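Local coordinates for protein putative acetyltransferase (Nocardia farcinica, PDB 3D9W) that probably transfers acetyl groups to arylamine substrates, as an arylamine N-acetyltransferase from an opportunistic pathogen, at residues R141-P146 and W161-E166; R145-R150 and W177-F182; V132-V137 and Y191-A196; Y43-A48 and Y83-L88. One frame throughout, in Å; residues are numbered along the deposited sequence.

Contact 1: residues R141-P146 and W161-E166; sequences RGPLRP and WRFRLE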
# COMPACT_ATOMS: atom_id res chain seq x y z
N ARG A 141 -2.85 4.79 2.26
CA ARG A 141 -3.03 5.89 3.20
C ARG A 141 -1.86 5.93 4.18
O ARG A 141 -2.05 6.08 5.39
CB ARG A 141 -4.34 5.72 3.96
CG ARG A 141 -4.73 6.87 4.89
CD ARG A 141 -6.09 6.59 5.50
NE ARG A 141 -6.60 7.65 6.37
CZ ARG A 141 -6.10 7.94 7.57
NH1 ARG A 141 -5.07 7.26 8.06
NH2 ARG A 141 -6.67 8.89 8.29
N GLY A 142 -0.65 5.78 3.65
CA GLY A 142 0.51 5.78 4.51
C GLY A 142 0.46 4.57 5.40
O GLY A 142 -0.19 3.58 5.05
N PRO A 143 1.10 4.60 6.57
CA PRO A 143 1.89 5.70 7.13
C PRO A 143 3.04 6.14 6.24
O PRO A 143 3.68 5.31 5.60
CB PRO A 143 2.39 5.12 8.44
CG PRO A 143 1.30 4.24 8.84
CD PRO A 143 0.99 3.52 7.56
N LEU A 144 3.32 7.44 6.21
CA LEU A 144 4.41 7.97 5.39
C LEU A 144 5.79 7.89 6.05
O LEU A 144 6.74 8.53 5.61
CB LEU A 144 4.11 9.42 4.97
CG LEU A 144 3.59 10.40 6.01
CD1 LEU A 144 4.65 10.64 7.08
CD2 LEU A 144 3.20 11.70 5.32
N ARG A 145 5.88 7.10 7.12
CA ARG A 145 7.12 6.85 7.87
C ARG A 145 6.92 5.48 8.47
O ARG A 145 5.79 5.12 8.81
CB ARG A 145 7.33 7.85 9.01
CG ARG A 145 7.28 9.32 8.60
CD ARG A 145 8.51 10.07 9.04
NE ARG A 145 9.55 10.09 8.02
CZ ARG A 145 9.81 11.12 7.22
NH1 ARG A 145 9.09 12.23 7.33
NH2 ARG A 145 10.81 11.06 6.34
N PRO A 146 7.99 4.69 8.60
CA PRO A 146 7.81 3.37 9.18
C PRO A 146 7.50 3.47 10.67
O PRO A 146 7.90 4.42 11.33
CB PRO A 146 9.15 2.70 8.91
CG PRO A 146 10.11 3.85 9.05
CD PRO A 146 9.40 4.96 8.30
N TRP A 161 -0.38 12.26 11.02
CA TRP A 161 -1.43 11.27 11.14
C TRP A 161 -1.24 10.54 12.46
O TRP A 161 -0.12 10.18 12.80
CB TRP A 161 -1.37 10.33 9.95
CG TRP A 161 -1.36 11.08 8.64
CD1 TRP A 161 -0.29 11.72 8.07
CD2 TRP A 161 -2.49 11.37 7.81
NE1 TRP A 161 -0.69 12.39 6.94
CE2 TRP A 161 -2.04 12.20 6.76
CE3 TRP A 161 -3.85 11.02 7.86
CZ2 TRP A 161 -2.90 12.68 5.76
CZ3 TRP A 161 -4.69 11.50 6.87
CH2 TRP A 161 -4.21 12.32 5.84
N ARG A 162 -2.33 10.35 13.20
CA ARG A 162 -2.28 9.71 14.51
C ARG A 162 -2.56 8.20 14.47
O ARG A 162 -3.49 7.75 13.81
CB ARG A 162 -3.28 10.40 15.43
CG ARG A 162 -3.12 11.91 15.46
CD ARG A 162 -4.46 12.63 15.64
NE ARG A 162 -5.14 12.25 16.87
CZ ARG A 162 -6.40 12.59 17.17
NH1 ARG A 162 -7.10 13.32 16.31
NH2 ARG A 162 -6.95 12.21 18.32
N PHE A 163 -1.74 7.44 15.21
CA PHE A 163 -1.85 5.99 15.28
C PHE A 163 -1.66 5.43 16.70
O PHE A 163 -1.40 6.17 17.65
CB PHE A 163 -0.80 5.32 14.39
CG PHE A 163 -0.89 5.69 12.95
CD1 PHE A 163 -1.76 5.02 12.10
CD2 PHE A 163 -0.10 6.71 12.43
CE1 PHE A 163 -1.84 5.36 10.75
CE2 PHE A 163 -0.18 7.06 11.08
CZ PHE A 163 -1.05 6.38 10.24
N ARG A 164 -1.79 4.11 16.78
CA ARG A 164 -1.65 3.33 18.01
C ARG A 164 -1.31 1.90 17.60
O ARG A 164 -2.06 1.27 16.86
CB ARG A 164 -2.96 3.27 18.81
CG ARG A 164 -3.31 4.51 19.59
CD ARG A 164 -4.71 4.37 20.19
NE ARG A 164 -5.16 5.61 20.83
CZ ARG A 164 -6.40 5.85 21.25
NH1 ARG A 164 -7.34 4.92 21.11
NH2 ARG A 164 -6.69 7.02 21.83
N LEU A 165 -0.17 1.40 18.05
CA LEU A 165 0.22 0.03 17.74
C LEU A 165 -0.12 -0.77 18.98
O LEU A 165 0.28 -0.42 20.10
CB LEU A 165 1.72 -0.08 17.44
CG LEU A 165 2.10 -1.07 16.34
CD1 LEU A 165 3.53 -1.54 16.57
CD2 LEU A 165 1.17 -2.27 16.35
N GLU A 166 -0.86 -1.86 18.79
CA GLU A 166 -1.27 -2.69 19.90
C GLU A 166 -0.82 -4.13 19.72
O GLU A 166 -0.86 -4.65 18.61
CB GLU A 166 -2.79 -2.61 19.98
CG GLU A 166 -3.43 -3.32 21.12
CD GLU A 166 -4.75 -2.65 21.46
OE1 GLU A 166 -4.69 -1.48 21.92
OE2 GLU A 166 -5.82 -3.27 21.26
O HOH W 1 -4.03 7.99 10.86

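Contact 2: residues R145-R150 and W177-F182; sequences RPYELR and WVLHQF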
# COMPACT_ATOMS: atom_id res chain seq x y z
N ARG A 145 5.88 7.10 7.12
CA ARG A 145 7.12 6.85 7.87
C ARG A 145 6.92 5.48 8.47
O ARG A 145 5.79 5.12 8.81
CB ARG A 145 7.33 7.85 9.01
CG ARG A 145 7.28 9.32 8.60
CD ARG A 145 8.51 10.07 9.04
NE ARG A 145 9.55 10.09 8.02
CZ ARG A 145 9.81 11.12 7.22
NH1 ARG A 145 9.09 12.23 7.33
NH2 ARG A 145 10.81 11.06 6.34
N PRO A 146 7.99 4.69 8.60
CA PRO A 146 7.81 3.37 9.18
C PRO A 146 7.50 3.47 10.67
O PRO A 146 7.90 4.42 11.33
CB PRO A 146 9.15 2.70 8.91
CG PRO A 146 10.11 3.85 9.05
CD PRO A 146 9.40 4.96 8.30
N TYR A 147 6.77 2.50 11.19
CA TYR A 147 6.46 2.49 12.61
C TYR A 147 7.17 1.30 13.25
O TYR A 147 7.16 0.20 12.72
CB TYR A 147 4.95 2.43 12.86
CG TYR A 147 4.21 1.27 12.24
CD1 TYR A 147 3.72 1.34 10.94
CD2 TYR A 147 3.93 0.13 12.99
CE1 TYR A 147 2.96 0.32 10.41
CE2 TYR A 147 3.17 -0.90 12.47
CZ TYR A 147 2.69 -0.81 11.18
OH TYR A 147 1.92 -1.83 10.68
N GLU A 148 7.81 1.56 14.39
CA GLU A 148 8.55 0.54 15.10
C GLU A 148 7.67 -0.64 15.52
O GLU A 148 6.51 -0.45 15.92
CB GLU A 148 9.22 1.16 16.33
CG GLU A 148 9.88 0.17 17.26
CD GLU A 148 10.93 0.81 18.15
OE1 GLU A 148 10.64 1.87 18.75
OE2 GLU A 148 12.05 0.25 18.23
N LEU A 149 8.20 -1.85 15.42
CA LEU A 149 7.44 -3.03 15.78
C LEU A 149 7.43 -3.30 17.29
O LEU A 149 7.95 -4.31 17.73
CB LEU A 149 7.99 -4.28 15.07
CG LEU A 149 7.06 -5.47 14.78
CD1 LEU A 149 7.67 -6.72 15.35
CD2 LEU A 149 5.67 -5.23 15.36
N ARG A 150 6.84 -2.39 18.07
CA ARG A 150 6.76 -2.56 19.52
C ARG A 150 5.45 -1.98 20.07
O ARG A 150 4.86 -1.09 19.47
CB ARG A 150 7.93 -1.89 20.22
CG ARG A 150 7.82 -0.38 20.26
CD ARG A 150 8.98 0.24 21.02
NE ARG A 150 8.96 1.69 20.93
CZ ARG A 150 8.13 2.49 21.60
NH1 ARG A 150 7.23 1.97 22.42
NH2 ARG A 150 8.20 3.80 21.43
N TRP A 177 -0.94 -8.29 16.19
CA TRP A 177 -0.77 -6.85 16.23
C TRP A 177 -1.95 -6.13 15.61
O TRP A 177 -2.57 -6.63 14.67
CB TRP A 177 0.50 -6.43 15.50
CG TRP A 177 1.75 -7.02 16.07
CD1 TRP A 177 2.28 -8.24 15.80
CD2 TRP A 177 2.62 -6.39 17.01
NE1 TRP A 177 3.45 -8.42 16.51
CE2 TRP A 177 3.68 -7.30 17.26
CE3 TRP A 177 2.62 -5.16 17.66
CZ2 TRP A 177 4.72 -7.00 18.14
CZ3 TRP A 177 3.65 -4.86 18.53
CH2 TRP A 177 4.69 -5.78 18.76
N VAL A 178 -2.26 -4.95 16.14
CA VAL A 178 -3.36 -4.15 15.64
C VAL A 178 -2.92 -2.69 15.53
O VAL A 178 -2.59 -2.05 16.52
CB VAL A 178 -4.57 -4.20 16.59
CG1 VAL A 178 -5.81 -3.72 15.86
CG2 VAL A 178 -4.76 -5.60 17.13
N LEU A 179 -2.91 -2.17 14.31
CA LEU A 179 -2.55 -0.78 14.08
C LEU A 179 -3.85 0.02 14.07
O LEU A 179 -4.80 -0.36 13.39
CB LEU A 179 -1.84 -0.63 12.74
CG LEU A 179 -1.30 0.78 12.51
CD1 LEU A 179 -0.08 0.98 13.39
CD2 LEU A 179 -0.94 0.96 11.04
N HIS A 180 -3.90 1.11 14.83
CA HIS A 180 -5.09 1.94 14.90
C HIS A 180 -4.84 3.29 14.25
O HIS A 180 -3.85 3.93 14.52
CB HIS A 180 -5.49 2.19 16.36
CG HIS A 180 -5.94 0.96 17.09
ND1 HIS A 180 -7.24 0.52 17.08
CD2 HIS A 180 -5.25 0.09 17.88
CE1 HIS A 180 -7.35 -0.57 17.83
NE2 HIS A 180 -6.15 -0.85 18.32
N GLN A 181 -5.75 3.74 13.39
CA GLN A 181 -5.58 5.03 12.73
C GLN A 181 -6.76 5.92 13.09
O GLN A 181 -7.85 5.41 13.33
CB GLN A 181 -5.55 4.86 11.22
CG GLN A 181 -6.83 4.29 10.65
CD GLN A 181 -6.94 4.46 9.15
OE1 GLN A 181 -6.02 4.12 8.41
NE2 GLN A 181 -8.08 4.97 8.69
N PHE A 182 -6.53 7.23 13.12
CA PHE A 182 -7.59 8.19 13.42
C PHE A 182 -8.08 8.77 12.10
O PHE A 182 -7.27 9.20 11.28
CB PHE A 182 -7.07 9.33 14.30
CG PHE A 182 -8.16 10.22 14.83
CD1 PHE A 182 -8.98 9.79 15.88
CD2 PHE A 182 -8.40 11.46 14.26
CE1 PHE A 182 -10.03 10.59 16.33
CE2 PHE A 182 -9.45 12.27 14.70
CZ PHE A 182 -10.27 11.83 15.74

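Contact 3: residues V132-V137 and Y191-A196; sequences VWMCDV and YTFTTA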
# COMPACT_ATOMS: atom_id res chain seq x y z
N VAL A 132 13.18 -3.02 15.09
CA VAL A 132 12.42 -3.58 13.98
C VAL A 132 11.43 -2.55 13.45
O VAL A 132 10.64 -1.99 14.22
CB VAL A 132 11.65 -4.81 14.44
CG1 VAL A 132 10.78 -5.35 13.31
CG2 VAL A 132 12.63 -5.87 14.92
N TRP A 133 11.46 -2.30 12.15
CA TRP A 133 10.54 -1.33 11.57
C TRP A 133 9.53 -1.94 10.61
O TRP A 133 9.87 -2.77 9.77
CB TRP A 133 11.32 -0.22 10.87
CG TRP A 133 12.24 0.45 11.82
CD1 TRP A 133 13.54 0.12 12.08
CD2 TRP A 133 11.91 1.52 12.70
NE1 TRP A 133 14.04 0.92 13.08
CE2 TRP A 133 13.06 1.79 13.48
CE3 TRP A 133 10.75 2.28 12.91
CZ2 TRP A 133 13.08 2.79 14.46
CZ3 TRP A 133 10.77 3.26 13.88
CH2 TRP A 133 11.94 3.51 14.65
N MET A 134 8.28 -1.52 10.77
CA MET A 134 7.20 -1.99 9.92
C MET A 134 6.98 -0.97 8.82
O MET A 134 6.72 0.19 9.09
CB MET A 134 5.92 -2.13 10.73
CG MET A 134 5.98 -3.22 11.78
SD MET A 134 6.32 -4.78 11.00
CE MET A 134 4.89 -4.89 9.90
N CYS A 135 7.10 -1.41 7.57
CA CYS A 135 6.89 -0.52 6.44
C CYS A 135 5.62 -0.92 5.69
O CYS A 135 5.55 -1.97 5.04
CB CYS A 135 8.09 -0.55 5.49
SG CYS A 135 9.64 0.04 6.25
N ASP A 136 4.59 -0.09 5.83
CA ASP A 136 3.32 -0.32 5.17
C ASP A 136 3.24 0.71 4.05
O ASP A 136 2.68 1.80 4.21
CB ASP A 136 2.17 -0.15 6.16
CG ASP A 136 0.83 -0.43 5.53
OD1 ASP A 136 0.82 -1.15 4.51
OD2 ASP A 136 -0.20 0.05 6.06
N VAL A 137 3.82 0.36 2.92
CA VAL A 137 3.86 1.26 1.79
C VAL A 137 2.80 1.02 0.72
O VAL A 137 2.77 1.72 -0.29
CB VAL A 137 5.26 1.21 1.11
CG1 VAL A 137 6.33 1.77 2.05
CG2 VAL A 137 5.60 -0.23 0.72
N TYR A 191 -5.95 -2.65 10.54
CA TYR A 191 -5.79 -4.06 10.27
C TYR A 191 -5.10 -4.80 11.40
O TYR A 191 -4.72 -4.20 12.40
CB TYR A 191 -4.98 -4.25 8.99
CG TYR A 191 -3.63 -3.54 8.97
CD1 TYR A 191 -2.66 -3.80 9.94
CD2 TYR A 191 -3.33 -2.60 7.98
CE1 TYR A 191 -1.43 -3.14 9.92
CE2 TYR A 191 -2.11 -1.94 7.95
CZ TYR A 191 -1.16 -2.21 8.92
OH TYR A 191 0.04 -1.54 8.89
N THR A 192 -4.93 -6.10 11.23
CA THR A 192 -4.23 -6.90 12.22
C THR A 192 -3.21 -7.76 11.46
O THR A 192 -3.40 -8.05 10.29
CB THR A 192 -5.17 -7.85 12.97
OG1 THR A 192 -5.64 -8.87 12.06
CG2 THR A 192 -6.35 -7.09 13.54
N PHE A 193 -2.12 -8.14 12.12
CA PHE A 193 -1.13 -8.99 11.47
C PHE A 193 -0.32 -9.82 12.45
O PHE A 193 -0.20 -9.47 13.63
CB PHE A 193 -0.18 -8.15 10.61
CG PHE A 193 0.74 -7.25 11.38
CD1 PHE A 193 0.32 -5.99 11.77
CD2 PHE A 193 2.04 -7.64 11.67
CE1 PHE A 193 1.18 -5.13 12.43
CE2 PHE A 193 2.91 -6.79 12.32
CZ PHE A 193 2.48 -5.53 12.70
N THR A 194 0.22 -10.93 11.95
CA THR A 194 1.04 -11.81 12.76
C THR A 194 2.47 -11.62 12.32
O THR A 194 2.75 -10.87 11.39
CB THR A 194 0.64 -13.30 12.56
OG1 THR A 194 0.93 -13.72 11.22
CG2 THR A 194 -0.83 -13.50 12.85
N THR A 195 3.40 -12.29 12.99
CA THR A 195 4.79 -12.14 12.63
C THR A 195 5.31 -13.33 11.85
O THR A 195 6.51 -13.59 11.79
CB THR A 195 5.66 -11.94 13.86
OG1 THR A 195 5.36 -12.95 14.82
CG2 THR A 195 5.41 -10.56 14.46
N ALA A 196 4.38 -14.06 11.25
CA ALA A 196 4.74 -15.22 10.44
C ALA A 196 5.55 -14.76 9.22
O ALA A 196 5.12 -13.86 8.49
CB ALA A 196 3.48 -15.94 9.98

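Contact 4: residues Y43-A48 and Y83-L88; sequences YRHTTA and YENAGL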
# COMPACT_ATOMS: atom_id res chain seq x y z
N TYR A 43 8.45 7.64 3.04
CA TYR A 43 7.77 8.90 2.80
C TYR A 43 7.62 9.21 1.31
O TYR A 43 6.53 9.50 0.82
CB TYR A 43 8.54 10.01 3.52
CG TYR A 43 7.96 11.39 3.40
CD1 TYR A 43 8.09 12.12 2.21
CD2 TYR A 43 7.31 11.99 4.48
CE1 TYR A 43 7.60 13.42 2.11
CE2 TYR A 43 6.82 13.29 4.39
CZ TYR A 43 6.97 14.00 3.20
OH TYR A 43 6.52 15.30 3.11
N ARG A 44 8.73 9.15 0.58
CA ARG A 44 8.73 9.44 -0.85
C ARG A 44 7.76 8.55 -1.62
O ARG A 44 6.97 9.03 -2.43
CB ARG A 44 10.13 9.25 -1.44
CG ARG A 44 11.20 10.14 -0.84
CD ARG A 44 10.84 11.59 -0.99
NE ARG A 44 11.95 12.47 -0.62
CZ ARG A 44 11.86 13.79 -0.57
NH1 ARG A 44 10.72 14.39 -0.87
NH2 ARG A 44 12.92 14.51 -0.22
N HIS A 45 7.84 7.24 -1.36
CA HIS A 45 7.00 6.24 -2.02
C HIS A 45 5.53 6.43 -1.70
O HIS A 45 4.70 6.54 -2.60
CB HIS A 45 7.45 4.83 -1.61
CG HIS A 45 6.79 3.72 -2.38
ND1 HIS A 45 7.51 2.77 -3.06
CD2 HIS A 45 5.49 3.40 -2.56
CE1 HIS A 45 6.69 1.91 -3.63
NE2 HIS A 45 5.45 2.27 -3.34
N THR A 46 5.18 6.46 -0.43
CA THR A 46 3.79 6.61 -0.05
C THR A 46 3.17 7.89 -0.57
O THR A 46 1.96 7.93 -0.79
CB THR A 46 3.61 6.55 1.47
OG1 THR A 46 4.48 7.50 2.09
CG2 THR A 46 3.89 5.14 1.97
N THR A 47 3.97 8.92 -0.76
CA THR A 47 3.44 10.20 -1.24
C THR A 47 3.64 10.45 -2.73
O THR A 47 3.21 11.47 -3.26
CB THR A 47 4.03 11.41 -0.46
OG1 THR A 47 5.43 11.51 -0.71
CG2 THR A 47 3.80 11.24 1.02
N ALA A 48 4.27 9.49 -3.40
CA ALA A 48 4.53 9.61 -4.82
C ALA A 48 3.70 8.65 -5.67
O ALA A 48 3.10 9.05 -6.67
CB ALA A 48 6.01 9.39 -5.10
N TYR A 83 0.20 -5.43 -2.76
CA TYR A 83 1.23 -6.33 -3.28
C TYR A 83 2.15 -5.68 -4.30
O TYR A 83 3.37 -5.81 -4.23
CB TYR A 83 0.57 -7.57 -3.89
CG TYR A 83 -0.14 -8.47 -2.89
CD1 TYR A 83 0.59 -9.21 -1.96
CD2 TYR A 83 -1.53 -8.58 -2.88
CE1 TYR A 83 -0.05 -10.04 -1.04
CE2 TYR A 83 -2.18 -9.41 -1.97
CZ TYR A 83 -1.43 -10.13 -1.05
OH TYR A 83 -2.06 -10.95 -0.15
N GLU A 84 1.57 -4.98 -5.27
CA GLU A 84 2.36 -4.32 -6.29
C GLU A 84 3.32 -3.34 -5.63
O GLU A 84 4.52 -3.33 -5.92
CB GLU A 84 1.44 -3.58 -7.26
CG GLU A 84 0.52 -4.49 -8.07
CD GLU A 84 -0.59 -3.73 -8.76
OE1 GLU A 84 -1.52 -3.27 -8.07
OE2 GLU A 84 -0.55 -3.59 -10.00
N ASN A 85 2.79 -2.53 -4.73
CA ASN A 85 3.58 -1.54 -4.02
C ASN A 85 4.65 -2.14 -3.13
O ASN A 85 5.81 -1.73 -3.19
CB ASN A 85 2.66 -0.64 -3.19
CG ASN A 85 2.36 0.66 -3.87
OD1 ASN A 85 3.27 1.42 -4.21
ND2 ASN A 85 1.09 0.95 -4.08
N ALA A 86 4.28 -3.10 -2.30
CA ALA A 86 5.24 -3.72 -1.39
C ALA A 86 6.33 -4.47 -2.14
O ALA A 86 7.50 -4.45 -1.75
CB ALA A 86 4.52 -4.65 -0.42
N GLY A 87 5.94 -5.14 -3.23
CA GLY A 87 6.89 -5.91 -4.02
C GLY A 87 8.01 -5.06 -4.58
O GLY A 87 9.18 -5.48 -4.62
N LEU A 88 7.66 -3.86 -5.01
CA LEU A 88 8.63 -2.95 -5.58
C LEU A 88 9.48 -2.36 -4.46
O LEU A 88 10.71 -2.30 -4.57
CB LEU A 88 7.91 -1.83 -6.33
CG LEU A 88 8.79 -0.88 -7.14
CD1 LEU A 88 9.53 -1.67 -8.20
CD2 LEU A 88 7.92 0.21 -7.77

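Contact 1: residues R141-P146 and W161-E166
With CG of Arg141 turned opposite its own backbone N (chi1 -174°) and the chain extended as far as NE, the guanidinium is carried to the six-membered side of the Trp161 indole. Trp161 takes the other course, its CG lying beside the backbone N and opposite the carbonyl carbon, and presents the CE3 and CZ3 corner of the ring. The two planes are 79° apart. Trp161 CZ3 stands 3.6 Å above the guanidinium plane, offset toward its rim, whereas Arg141 NH2 meets the indole at its edge, 3.6 Å from Trp161 CE3. The charge therefore does not lie over the ring face, and the geometry is not that of a cation-pi stack. Beside this pair, Pro143 CG approaches Phe163 CZ at 3.5 Å in an oblique apolar contact. The loop between strands 132-135 and 147-148 has a cis peptide before Pro143 and a positive phi at Gly142 where it meets strand 161-169. Leu144 CD2 adds a looser contact, 4.3 Å from Trp161 NE1, a nitrogen that is bonded to Ser229 O. A single water links the segments: it accepts from Arg141 NH1 at 3.1 Å in the guanidinium plane and donates to Arg162 O at 3.0 Å, while sitting above the rim of the Phe163 ring. Since Arg141 NH2 forms a salt bridge with Glu243, the charge of this buried guanidinium is probably balanced by that carboxylate, while Trp161 gives it a largely non-polar flank and the water carries NH1 to a backbone carbonyl.

Contact 2: residues R145-R150 and W177-F182
Leu149 and Trp177 run at about a right angle to one another. Leu149 CD2 lies 3.3 Å from the centroid of the six-membered ring of Trp177 and 10° off its normal, a CH-pi contact over the centre of the face. The same ring is touched at its edge by main chain, where Trp177 CZ3 is 3.7 Å from Arg150 C. Tyr147 and Leu179 instead come from opposite directions. Leu179, its CG opposite the backbone N (chi1 -174°), puts CD1 over one face of the Tyr147 phenol, 4.0 Å from the centroid and 15° off the normal, and the second methyl reaches the far end, with Leu179 CD2 4.0 Å from Tyr147 OH. This hydroxyl is hydrogen-bonded to Tyr191 OH, which gives the polar end of an otherwise apolar pair a partner. Strand 147-148 is an outermost strand of the antiparallel sheet, and strands 132-135, 117-125, 99-107 and 188-193 come between it and strand 175-183. Side chains from strands so widely separated in order can meet because the sheet curls on itself, consistent with the beta-barrel domain of arylamine N-acetyltransferases. Trp177 also stacks with Phe193, so the indole joins the edge residues to a central strand. Leu149 is the centre of an inverse gamma turn, in which Arg150 N makes a weak bond to Glu148 O. Across this turn Arg150 NE bonds to Glu148 OE1 at 2.8 Å in a salt bridge; the acceptor lies near the guanidinium plane, but the donor comes from above the carboxylate plane.

Contact 3: residues V132-V137 and Y191-A196
Asp136 and Tyr191 approach from opposite directions, the carboxylate reaching the edge of the phenol ring in its plane. Asp136 OD2 is 3.3 Å from Tyr191 OH and equally far from Tyr191 CE2, so the oxygen sits beside the corner where the hydroxyl leaves the ring. The carboxylate plane is turned 77° from that of the ring. Tyr191 OH to Asp136 OD2 is at best a weak hydrogen bond and not settled, since Tyr191 OH is also hydrogen-bonded to Tyr147 OH. The other half of the contact is apolar. Met134 bends at both chi2 (-59°) and chi3, which brings its terminal methyl back to the ring: Met134 CE lies 3.7 Å from Phe193 CE2 and from Phe193 CZ. Met134 SD is 5.1 Å from the Phe193 ring centroid and obliquely placed, a Met-aromatic contact. The backbones remain well apart, with the CA atoms of Met134 and Thr195 10.8 Å from each other. Strands 132-135 and 188-193 are separated by two others in the antiparallel sheet, so these side chains converge across the curled sheet rather than between neighbouring strands, consistent with the barrel of this family. In the second shell, Asp136 OD1 is hydrogen-bonded to His119 NE2 and OD2 forms a salt bridge with Arg190 NH1, so both carboxylate oxygens are held. The pairing with His119 is consistent with the aspartate-histidine part of the cysteine-histidine-aspartate triad known in this family. His119 also meets the Tyr191 ring, with the planes at about 35°.

Contact 4: residues Y43-A48 and Y83-L88
His45 and Asn85 are the nearest pair across two helical segments, with CA atoms 8.7 Å apart. Segment 43-48 lies on helix 35-48, and segment 83-88 belongs to the opening turns of helix 82-95. In the latter, Gly87 N bonds to Tyr83 O at 2.8 Å. In the former, Tyr43 O accepts twice from Thr47: from OG1 at 2.8 Å and from the backbone N at 3.1 Å. The contact itself rests on one polar pair. His45 CG lies opposite the backbone N (chi1 -171°), sending the imidazole across to the neighbouring helix, where His45 NE2 donates to Asn85 OD1. The bond is nearly straight, at 166°; its modelled length of 2.5 Å is doubtful. Asn85 OD1 lies at the ring edge, and the amide plane is turned 62° from the imidazole. Both helices belong to the helical part that precedes the beta strands in the chain. In arylamine N-acetyltransferases the nucleophilic cysteine sits at the start of a helix, a place that helix 82-95 probably fills. The imidazole has further partners: ND1 is hydrogen-bonded to Tyr21 OH, which gives the buried ring polar contacts at both nitrogens, and Phe89 meets it with the planes at about 90°. From the second helix, Leu88 packs on Tyr21 and helix 66-73, whereas Tyr83 and Ala86 turn to strand 117-125.

All four contacts are largely buried, though contact 2 runs out to exposed Arg150; contact 4 lies deepest, its centre about 6 Å from the centre of the chain. Contacts 1 to 3 use one antiparallel sheet: strands 161-169 and 175-183 are neighbours in it, as are 147-148 with 132-135 and 175-183 with 188-193, which joins contact 2 to both others. Their chemistry differs: methyl-on-ring packing dominates contact 2, contact 1 mixes a guanidinium and a water with aromatics, contact 3 pairs a carboxylate with a phenol, and contact 4 depends on one imidazole-amide bond between helices. Val137 and Leu144, in the loop after strand 132-135, pack against helix 35-48 and tie contacts 1 and 3 to contact 4.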